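Local coordinates for Non-structural polyprotein (Sindbis virus, PDB 4GUA) that forms the nsP2-nsP3 part of the alphavirus replicase precursor, whose papain-like cysteine protease probably cuts the viral polyprotein into its mature proteins, at residues Pro8-Ala18 and Trp37-Lys48; Lys249-Asn257 and Glu510-Leu518. All coordinates share one frame; numbering follows the deposited sequence.

Contact 1 (Pro8-Ala18 and Trp37-Lys48); sequences PFSCKTNVCWA and WSELFPQFADDK
Asp-47 holds the loop that leads into helix 16-27 by two successive backbone N-H groups. Its OD2 accepts from Thr-13 N at 2.8 Å and its OD1 from Asn-14 N at 2.7 Å, both met on the syn side, so the carboxylate is gripped by two bonds and its rotation is fixed. With CG anti to the backbone N (chi1 -166°), the side chain is carried across to that loop. The Lys-12 chain runs antiparallel to the Asp-47 side chain, its CD beside Asp-47 CB, and its NZ gives a hydrogen bond of 2.9 Å to Phe-44 O. Asp-47 N bonds the same oxygen from the other face of the carbonyl plane, within the Schellman motif that ends helix 42-45. Further along, Trp-17 NE1 reaches Lys-48 O at 3.1 Å, in the carbonyl plane.

Behind these polar bonds lies an aromatic layer. The indole of Trp-17 turns its edge to the face of Phe-41 (planes at 76°), with centroids 5.2 Å apart. Ala-18 CB sits over the six-membered ring of Trp-37, 3.6 Å from its centroid and 13° off the normal, a CH-pi contact. Phe-44 has Val-15 CG1 over one face and Phe-9 CD1 at its edge, 3.9 Å from Phe-44 CE2.

Outside this shell, Trp-17 meets His-50 edge to face and touches Trp-94, while its neighbour Cys-16 touches His-93. Val-15 is the N-cap, so Cys-16 opens the helix. A cysteine there, facing a histidine from strand 93-95, is consistent with the Cys-His dyad of a papain-like cysteine protease.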
loop_
_atom_site.group_PDB
_atom_site.type_symbol
_atom_site.label_atom_id
_atom_site.label_comp_id
_atom_site.label_asym_id
_atom_site.label_seq_id
_atom_site.Cartn_x
_atom_site.Cartn_y
_atom_site.Cartn_z
ATOM N N PRO A 8 -27.397 21.173 -14.010
ATOM C CA PRO A 8 -27.060 20.539 -12.733
ATOM C C PRO A 8 -26.168 21.386 -11.830
ATOM O O PRO A 8 -26.145 21.190 -10.611
ATOM C CB PRO A 8 -26.326 19.264 -13.159
ATOM C CG PRO A 8 -25.887 19.485 -14.582
ATOM C CD PRO A 8 -26.517 20.726 -15.105
ATOM N N PHE A 9 -25.442 22.324 -12.422
ATOM C CA PHE A 9 -24.432 23.067 -11.692
ATOM C C PHE A 9 -24.948 24.395 -11.139
ATOM O O PHE A 9 -24.179 25.189 -10.598
ATOM C CB PHE A 9 -23.223 23.272 -12.592
ATOM C CG PHE A 9 -22.749 22.005 -13.228
ATOM C CD1 PHE A 9 -22.250 20.975 -12.452
ATOM C CD2 PHE A 9 -22.834 21.829 -14.596
ATOM C CE1 PHE A 9 -21.823 19.803 -13.029
ATOM C CE2 PHE A 9 -22.413 20.656 -15.178
ATOM C CZ PHE A 9 -21.907 19.643 -14.392
ATOM N N SER A 10 -26.248 24.635 -11.273
ATOM C CA SER A 10 -26.827 25.906 -10.859
ATOM C C SER A 10 -26.537 26.228 -9.394
ATOM O O SER A 10 -26.732 25.387 -8.517
ATOM C CB SER A 10 -28.340 25.869 -11.079
ATOM O OG SER A 10 -28.946 27.097 -10.717
ATOM N N CYS A 11 -26.090 27.459 -9.138
ATOM C CA CYS A 11 -25.818 27.928 -7.780
ATOM C C CYS A 11 -24.739 27.127 -7.055
ATOM O O CYS A 11 -24.833 26.921 -5.849
ATOM C CB CYS A 11 -27.100 27.924 -6.950
ATOM S SG CYS A 11 -28.429 28.923 -7.656
ATOM N N LYS A 12 -23.727 26.668 -7.785
ATOM C CA LYS A 12 -22.626 25.910 -7.183
ATOM C C LYS A 12 -21.298 26.552 -7.560
ATOM O O LYS A 12 -20.919 26.566 -8.736
ATOM C CB LYS A 12 -22.645 24.442 -7.642
ATOM C CG LYS A 12 -23.912 23.682 -7.277
ATOM C CD LYS A 12 -23.828 23.167 -5.849
ATOM C CE LYS A 12 -25.141 22.584 -5.376
ATOM N NZ LYS A 12 -24.981 21.877 -4.077
ATOM N N THR A 13 -20.590 27.087 -6.565
ATOM C CA THR A 13 -19.352 27.801 -6.855
ATOM C C THR A 13 -18.140 26.871 -7.031
ATOM O O THR A 13 -17.266 27.205 -7.828
ATOM C CB THR A 13 -19.032 28.945 -5.818
ATOM O OG1 THR A 13 -18.499 28.407 -4.606
ATOM C CG2 THR A 13 -20.272 29.775 -5.521
ATOM N N ASN A 14 -18.012 25.758 -6.298
ATOM C CA ASN A 14 -16.883 24.885 -6.642
ATOM C C ASN A 14 -17.250 23.506 -7.172
ATOM O O ASN A 14 -17.025 22.519 -6.499
ATOM C CB ASN A 14 -16.063 24.656 -5.379
ATOM C CG ASN A 14 -15.824 25.928 -4.615
ATOM O OD1 ASN A 14 -16.529 26.210 -3.645
ATOM N ND2 ASN A 14 -14.844 26.713 -5.049
ATOM N N VAL A 15 -17.701 23.417 -8.414
ATOM C CA VAL A 15 -17.967 22.119 -9.028
ATOM C C VAL A 15 -17.140 21.846 -10.285
ATOM O O VAL A 15 -17.434 20.915 -11.030
ATOM C CB VAL A 15 -19.468 21.818 -9.169
ATOM C CG1 VAL A 15 -20.117 21.890 -7.788
ATOM C CG2 VAL A 15 -20.126 22.762 -10.135
ATOM N N CYS A 16 -16.163 22.699 -10.570
ATOM C CA CYS A 16 -15.436 22.563 -11.820
ATOM C C CYS A 16 -15.029 21.104 -12.042
ATOM O O CYS A 16 -15.010 20.640 -13.178
ATOM C CB CYS A 16 -14.219 23.503 -11.865
ATOM S SG CYS A 16 -13.026 23.336 -10.520
ATOM N N TRP A 17 -14.738 20.373 -10.968
ATOM C CA TRP A 17 -14.408 18.954 -11.096
ATOM C C TRP A 17 -15.542 18.130 -11.744
ATOM O O TRP A 17 -15.303 17.282 -12.622
ATOM C CB TRP A 17 -14.018 18.355 -9.736
ATOM C CG TRP A 17 -14.987 18.602 -8.612
ATOM C CD1 TRP A 17 -15.012 19.673 -7.773
ATOM C CD2 TRP A 17 -16.052 17.743 -8.196
ATOM N NE1 TRP A 17 -16.030 19.541 -6.859
ATOM C CE2 TRP A 17 -16.686 18.365 -7.099
ATOM C CE3 TRP A 17 -16.535 16.509 -8.641
ATOM C CZ2 TRP A 17 -17.774 17.797 -6.447
ATOM C CZ3 TRP A 17 -17.615 15.945 -7.992
ATOM C CH2 TRP A 17 -18.225 16.589 -6.909
ATOM N N ALA A 18 -16.777 18.399 -11.332
ATOM C CA ALA A 18 -17.940 17.743 -11.927
ATOM C C ALA A 18 -18.171 18.188 -13.374
ATOM O O ALA A 18 -18.356 17.356 -14.276
ATOM C CB ALA A 18 -19.185 18.000 -11.083
ATOM N N TRP A 37 -26.008 14.328 -8.833
ATOM C CA TRP A 37 -24.680 14.768 -8.424
ATOM C C TRP A 37 -24.614 14.893 -6.908
ATOM O O TRP A 37 -23.659 14.441 -6.283
ATOM C CB TRP A 37 -24.330 16.118 -9.046
ATOM C CG TRP A 37 -23.742 16.042 -10.422
ATOM C CD1 TRP A 37 -24.327 16.451 -11.583
ATOM C CD2 TRP A 37 -22.446 15.544 -10.777
ATOM N NE1 TRP A 37 -23.477 16.242 -12.640
ATOM C CE2 TRP A 37 -22.317 15.683 -12.176
ATOM C CE3 TRP A 37 -21.380 14.999 -10.052
ATOM C CZ2 TRP A 37 -21.170 15.296 -12.866
ATOM C CZ3 TRP A 37 -20.237 14.610 -10.739
ATOM C CH2 TRP A 37 -20.147 14.755 -12.135
ATOM N N SER A 38 -25.642 15.505 -6.325
ATOM C CA SER A 38 -25.693 15.743 -4.885
ATOM C C SER A 38 -25.817 14.441 -4.104
ATOM O O SER A 38 -25.269 14.294 -3.004
ATOM C CB SER A 38 -26.871 16.649 -4.540
ATOM O OG SER A 38 -26.740 17.897 -5.186
ATOM N N GLU A 39 -26.531 13.488 -4.684
ATOM C CA GLU A 39 -26.806 12.254 -3.985
ATOM C C GLU A 39 -25.527 11.433 -3.952
ATOM O O GLU A 39 -25.242 10.759 -2.967
ATOM C CB GLU A 39 -27.942 11.483 -4.659
ATOM C CG GLU A 39 -28.388 10.256 -3.875
ATOM C CD GLU A 39 -29.300 9.347 -4.677
ATOM O OE1 GLU A 39 -29.843 9.812 -5.708
ATOM O OE2 GLU A 39 -29.468 8.169 -4.273
ATOM N N LEU A 40 -24.748 11.509 -5.025
ATOM C CA LEU A 40 -23.504 10.750 -5.123
ATOM C C LEU A 40 -22.337 11.356 -4.321
ATOM O O LEU A 40 -21.586 10.637 -3.662
ATOM C CB LEU A 40 -23.109 10.615 -6.592
ATOM C CG LEU A 40 -24.043 9.749 -7.441
ATOM C CD1 LEU A 40 -23.602 9.745 -8.895
ATOM C CD2 LEU A 40 -24.096 8.330 -6.906
ATOM N N PHE A 41 -22.178 12.673 -4.388
ATOM C CA PHE A 41 -21.060 13.333 -3.724
ATOM C C PHE A 41 -21.516 14.315 -2.655
ATOM O O PHE A 41 -22.199 15.297 -2.946
ATOM C CB PHE A 41 -20.186 14.064 -4.744
ATOM C CG PHE A 41 -19.641 13.171 -5.823
ATOM C CD1 PHE A 41 -18.481 12.442 -5.613
ATOM C CD2 PHE A 41 -20.280 13.072 -7.049
ATOM C CE1 PHE A 41 -17.974 11.616 -6.595
ATOM C CE2 PHE A 41 -19.775 12.250 -8.038
ATOM C CZ PHE A 41 -18.617 11.523 -7.810
ATOM N N PRO A 42 -21.156 14.048 -1.399
ATOM C CA PRO A 42 -21.396 15.079 -0.391
ATOM C C PRO A 42 -20.703 16.376 -0.778
ATOM O O PRO A 42 -21.211 17.450 -0.470
ATOM C CB PRO A 42 -20.773 14.480 0.867
ATOM C CG PRO A 42 -20.868 12.991 0.648
ATOM C CD PRO A 42 -20.635 12.802 -0.809
ATOM N N GLN A 43 -19.563 16.264 -1.457
ATOM C CA GLN A 43 -18.793 17.433 -1.883
ATOM C C GLN A 43 -19.602 18.290 -2.856
ATOM O O GLN A 43 -19.523 19.515 -2.818
ATOM C CB GLN A 43 -17.466 17.017 -2.540
ATOM C CG GLN A 43 -16.523 16.248 -1.623
ATOM C CD GLN A 43 -16.774 14.753 -1.656
ATOM O OE1 GLN A 43 -17.812 14.292 -2.149
ATOM N NE2 GLN A 43 -15.831 13.985 -1.118
ATOM N N PHE A 44 -20.362 17.650 -3.743
ATOM C CA PHE A 44 -21.207 18.391 -4.672
ATOM C C PHE A 44 -22.379 19.015 -3.917
ATOM O O PHE A 44 -22.612 20.218 -3.998
ATOM C CB PHE A 44 -21.734 17.474 -5.776
ATOM C CG PHE A 44 -22.479 18.197 -6.866
ATOM C CD1 PHE A 44 -23.744 18.704 -6.637
ATOM C CD2 PHE A 44 -21.928 18.336 -8.129
ATOM C CE1 PHE A 44 -24.444 19.360 -7.640
ATOM C CE2 PHE A 44 -22.622 18.990 -9.146
ATOM C CZ PHE A 44 -23.879 19.502 -8.899
ATOM N N ALA A 45 -23.090 18.188 -3.158
ATOM C CA ALA A 45 -24.236 18.637 -2.366
ATOM C C ALA A 45 -23.902 19.823 -1.460
ATOM O O ALA A 45 -24.729 20.706 -1.263
ATOM C CB ALA A 45 -24.756 17.488 -1.531
ATOM N N ASP A 46 -22.702 19.818 -0.888
ATOM C CA ASP A 46 -22.240 20.898 -0.018
ATOM C C ASP A 46 -21.385 21.945 -0.732
ATOM O O ASP A 46 -20.834 22.828 -0.085
ATOM C CB ASP A 46 -21.464 20.325 1.161
ATOM C CG ASP A 46 -22.339 19.488 2.076
ATOM O OD1 ASP A 46 -23.572 19.702 2.057
ATOM O OD2 ASP A 46 -21.799 18.625 2.811
ATOM N N ASP A 47 -21.242 21.816 -2.051
ATOM C CA ASP A 47 -20.513 22.787 -2.873
ATOM C C ASP A 47 -19.076 22.995 -2.403
ATOM O O ASP A 47 -18.702 24.091 -1.982
ATOM C CB ASP A 47 -21.256 24.122 -2.884
ATOM C CG ASP A 47 -20.763 25.060 -3.969
ATOM O OD1 ASP A 47 -19.931 24.635 -4.801
ATOM O OD2 ASP A 47 -21.217 26.224 -3.992
ATOM N N LYS A 48 -18.280 21.929 -2.463
ATOM C CA LYS A 48 -16.888 21.967 -2.009
ATOM C C LYS A 48 -15.888 21.515 -3.070
ATOM O O LYS A 48 -16.233 20.758 -3.973
ATOM C CB LYS A 48 -16.752 21.130 -0.733
ATOM C CG LYS A 48 -17.620 21.693 0.384
ATOM C CD LYS A 48 -17.565 20.910 1.667
ATOM C CE LYS A 48 -18.279 21.670 2.789
ATOM N NZ LYS A 48 -17.987 21.139 4.163
#

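Contact 2 (Lys249-Asn257 and Glu510-Leu518); sequences KTLSRSALN and EDMEIDDEL. With SO4 (sulfate ion), chain L.
This contact belongs to the seam between the methyltransferase-like part of nsP2 and the nsP3 portion of the same chain in the uncleaved precursor: the extended 510-518 loop runs along helix 237-257, with Met-512 and Ile-514 packing on Leu-256, one charged pair at the Asp-516 end and another, Arg-253 with Glu-513, on the outer side of the loop. Met-512 CG lies 3.4 Å from Leu-256 CB, and the methionine, bent at chi2 and chi3, sends CE on toward Leu-256 O. Ile-514 CG1 approaches Leu-256 CD1 at 4.0 Å, and Ile-514 CD1 stands 3.9 Å from Arg-253 N, beside the helix backbone. Because Ile-514 also touches Ala-283 and Leu-284, it is wedged between helices 237-257 and 275-286.

At one end, Lys-249 is fully extended, with CG anti to the backbone N (chi1 -176°), and projects its NZ to Asp-516 OD1 in a 2.9 Å salt bridge that arrives from above the carboxylate plane. A sulfate ion, probably from the crystallisation liquor, shares that ammonium through O4 at 3.0 Å from Lys-249 NZ.

Arg-253 bends at chi2 (63°), which lays its guanidinium across the loop, with Met-512 O over one face. Asn-257 OD1, in the guanidinium plane, accepts from Arg-253 NH1 at 2.9 Å and steadies the group. The pairing of Arg-253 NH2 with Glu-513 OE1 is long, 3.5 Å, and the two planes are 77° apart. Asp-511 shapes the loop by an Asx turn onto Glu-513 N.

The helix's other side packs on strands 224-227 and 263-269, and the sheet order 3-2-1-4-5-7-6 is that of the Rossmann-like methyltransferase fold.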
loop_
_atom_site.group_PDB
_atom_site.type_symbol
_atom_site.label_atom_id
_atom_site.label_comp_id
_atom_site.label_asym_id
_atom_site.label_seq_id
_atom_site.Cartn_x
_atom_site.Cartn_y
_atom_site.Cartn_z
ATOM N N LYS A 249 -6.216 13.636 2.094
ATOM C CA LYS A 249 -5.113 14.219 1.337
ATOM C C LYS A 249 -4.919 15.709 1.620
ATOM O O LYS A 249 -3.799 16.164 1.832
ATOM C CB LYS A 249 -5.325 14.019 -0.159
ATOM C CG LYS A 249 -4.161 14.525 -0.993
ATOM C CD LYS A 249 -4.409 14.325 -2.472
ATOM C CE LYS A 249 -3.184 14.682 -3.281
ATOM N NZ LYS A 249 -3.415 14.495 -4.735
ATOM N N THR A 250 -6.016 16.455 1.648
ATOM C CA THR A 250 -5.963 17.906 1.794
ATOM C C THR A 250 -5.366 18.296 3.147
ATOM O O THR A 250 -4.441 19.113 3.229
ATOM C CB THR A 250 -7.371 18.530 1.697
ATOM O OG1 THR A 250 -7.988 18.184 0.452
ATOM C CG2 THR A 250 -7.300 20.034 1.813
ATOM N N LEU A 251 -5.929 17.721 4.207
ATOM C CA LEU A 251 -5.520 18.043 5.567
ATOM C C LEU A 251 -4.139 17.494 5.873
ATOM O O LEU A 251 -3.378 18.102 6.621
ATOM C CB LEU A 251 -6.536 17.516 6.581
ATOM C CG LEU A 251 -7.928 18.148 6.534
ATOM C CD1 LEU A 251 -8.790 17.579 7.645
ATOM C CD2 LEU A 251 -7.854 19.668 6.646
ATOM N N SER A 252 -3.819 16.342 5.300
ATOM C CA SER A 252 -2.484 15.771 5.442
ATOM C C SER A 252 -1.449 16.685 4.785
ATOM O O SER A 252 -0.359 16.889 5.316
ATOM C CB SER A 252 -2.431 14.382 4.810
ATOM O OG SER A 252 -3.236 13.462 5.532
ATOM N N ARG A 253 -1.804 17.245 3.630
ATOM C CA ARG A 253 -0.899 18.111 2.883
ATOM C C ARG A 253 -0.644 19.402 3.656
ATOM O O ARG A 253 0.492 19.874 3.752
ATOM C CB ARG A 253 -1.495 18.448 1.512
ATOM C CG ARG A 253 -0.683 19.454 0.700
ATOM C CD ARG A 253 0.701 18.927 0.348
ATOM N NE ARG A 253 1.513 19.916 -0.362
ATOM C CZ ARG A 253 2.253 20.850 0.234
ATOM N NH1 ARG A 253 2.291 20.939 1.562
ATOM N NH2 ARG A 253 2.958 21.703 -0.498
ATOM N N SER A 254 -1.706 19.972 4.208
ATOM C CA SER A 254 -1.575 21.179 5.000
ATOM C C SER A 254 -0.725 20.892 6.234
ATOM O O SER A 254 0.077 21.729 6.650
ATOM C CB SER A 254 -2.952 21.704 5.414
ATOM O OG SER A 254 -3.668 22.214 4.306
ATOM N N ALA A 255 -0.912 19.712 6.820
ATOM C CA ALA A 255 -0.195 19.345 8.037
ATOM C C ALA A 255 1.302 19.239 7.768
ATOM O O ALA A 255 2.114 19.585 8.630
ATOM C CB ALA A 255 -0.728 18.040 8.592
ATOM N N LEU A 256 1.667 18.738 6.589
ATOM C CA LEU A 256 3.081 18.635 6.210
ATOM C C LEU A 256 3.822 19.975 6.235
ATOM O O LEU A 256 5.027 20.015 6.498
ATOM C CB LEU A 256 3.233 17.986 4.836
ATOM C CG LEU A 256 2.829 16.518 4.751
ATOM C CD1 LEU A 256 2.924 16.039 3.326
ATOM C CD2 LEU A 256 3.706 15.661 5.657
ATOM N N ASN A 257 3.129 21.070 5.934
ATOM C CA ASN A 257 3.757 22.386 6.042
ATOM C C ASN A 257 4.044 22.722 7.494
ATOM O O ASN A 257 4.955 23.475 7.794
ATOM C CB ASN A 257 2.874 23.476 5.429
ATOM C CG ASN A 257 2.705 23.319 3.936
ATOM O OD1 ASN A 257 3.628 22.903 3.232
ATOM N ND2 ASN A 257 1.523 23.654 3.440
ATOM N N GLU A 510 12.635 19.073 -0.160
ATOM C CA GLU A 510 11.766 20.104 0.390
ATOM C C GLU A 510 10.377 20.163 -0.251
ATOM O O GLU A 510 9.515 20.898 0.223
ATOM C CB GLU A 510 12.457 21.464 0.336
ATOM C CG GLU A 510 13.290 21.737 1.576
ATOM C CD GLU A 510 13.750 23.178 1.675
ATOM O OE1 GLU A 510 13.836 23.867 0.630
ATOM O OE2 GLU A 510 14.020 23.626 2.812
ATOM N N ASP A 511 10.150 19.402 -1.320
ATOM C CA ASP A 511 8.846 19.434 -1.984
ATOM C C ASP A 511 7.865 18.498 -1.285
ATOM O O ASP A 511 8.018 17.277 -1.294
ATOM C CB ASP A 511 8.966 19.050 -3.458
ATOM C CG ASP A 511 7.694 19.337 -4.238
ATOM O OD1 ASP A 511 6.627 19.494 -3.602
ATOM O OD2 ASP A 511 7.761 19.416 -5.484
ATOM N N MET A 512 6.832 19.101 -0.714
ATOM C CA MET A 512 5.944 18.419 0.209
ATOM C C MET A 512 4.665 17.897 -0.440
ATOM O O MET A 512 3.789 17.379 0.250
ATOM C CB MET A 512 5.607 19.364 1.365
ATOM C CG MET A 512 5.766 18.742 2.738
ATOM S SD MET A 512 7.403 18.045 3.050
ATOM C CE MET A 512 7.785 18.769 4.641
ATOM N N GLU A 513 4.538 18.042 -1.753
ATOM C CA GLU A 513 3.318 17.624 -2.431
ATOM C C GLU A 513 3.155 16.101 -2.295
ATOM O O GLU A 513 4.141 15.354 -2.288
ATOM C CB GLU A 513 3.339 18.060 -3.903
ATOM C CG GLU A 513 1.967 18.492 -4.457
ATOM C CD GLU A 513 1.564 19.938 -4.043
ATOM O OE1 GLU A 513 2.464 20.794 -3.841
ATOM O OE2 GLU A 513 0.346 20.206 -3.884
ATOM N N ILE A 514 1.912 15.646 -2.184
ATOM C CA ILE A 514 1.623 14.219 -2.146
ATOM C C ILE A 514 1.161 13.788 -3.529
ATOM O O ILE A 514 0.014 14.037 -3.906
ATOM C CB ILE A 514 0.462 13.956 -1.150
ATOM C CG1 ILE A 514 0.860 14.404 0.256
ATOM C CG2 ILE A 514 0.055 12.492 -1.139
ATOM C CD1 ILE A 514 -0.308 14.518 1.206
ATOM N N ASP A 515 2.006 13.083 -4.275
ATOM C CA ASP A 515 1.609 12.709 -5.625
ATOM C C ASP A 515 1.113 11.278 -5.577
ATOM O O ASP A 515 1.895 10.336 -5.545
ATOM C CB ASP A 515 2.800 12.817 -6.584
ATOM C CG ASP A 515 2.381 12.825 -8.047
ATOM O OD1 ASP A 515 1.190 12.576 -8.330
ATOM O OD2 ASP A 515 3.243 13.090 -8.915
ATOM N N ASP A 516 -0.207 11.127 -5.614
ATOM C CA ASP A 516 -0.818 9.814 -5.491
ATOM C C ASP A 516 -1.043 9.152 -6.847
ATOM O O ASP A 516 -1.366 7.967 -6.906
ATOM C CB ASP A 516 -2.126 9.904 -4.707
ATOM C CG ASP A 516 -3.050 10.976 -5.233
ATOM O OD1 ASP A 516 -2.563 11.953 -5.840
ATOM O OD2 ASP A 516 -4.272 10.856 -5.018
ATOM N N GLU A 517 -0.873 9.908 -7.931
ATOM C CA GLU A 517 -0.975 9.342 -9.276
ATOM C C GLU A 517 0.338 8.695 -9.725
ATOM O O GLU A 517 0.327 7.665 -10.402
ATOM C CB GLU A 517 -1.447 10.388 -10.281
ATOM C CG GLU A 517 -0.359 11.330 -10.780
ATOM C CD GLU A 517 -0.483 11.685 -12.255
ATOM O OE1 GLU A 517 -1.423 11.201 -12.930
ATOM O OE2 GLU A 517 0.363 12.471 -12.731
ATOM N N LEU A 518 1.466 9.255 -9.298
ATOM C CA LEU A 518 2.765 8.861 -9.845
ATOM C C LEU A 518 3.074 7.374 -9.693
ATOM O O LEU A 518 2.933 6.793 -8.616
ATOM C CB LEU A 518 3.892 9.662 -9.188
ATOM C CG LEU A 518 5.262 9.561 -9.867
ATOM C CD1 LEU A 518 5.211 10.072 -11.305
ATOM C CD2 LEU A 518 6.301 10.319 -9.069
HETATM S S SO4 L . -5.511 16.587 -7.067
HETATM O O1 SO4 L . -4.846 16.623 -8.370
HETATM O O2 SO4 L . -6.604 17.557 -7.030
HETATM O O3 SO4 L . -6.052 15.246 -6.844
HETATM O O4 SO4 L . -4.546 16.925 -6.022
#

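From the N terminus, contact 1 closes first: 18 residues, 12 of them helical, separate its segments, a local loop that folds the start of the protease part on itself. Contact 2 opens only later and closes a far longer loop of 252 residues, which takes in the rest of the methyltransferase-like sheet and the macro domain before the chain returns at 510-518. The two therefore follow in series and neither nest nor cross. The centres of contact 1 and contact 2 lie about 24 Å apart, and the nearest atoms of contact 1 and contact 2 about 9 Å, without touching. Contact 1 thus organises one region from within, whereas contact 2 ties nsP3 back onto nsP2.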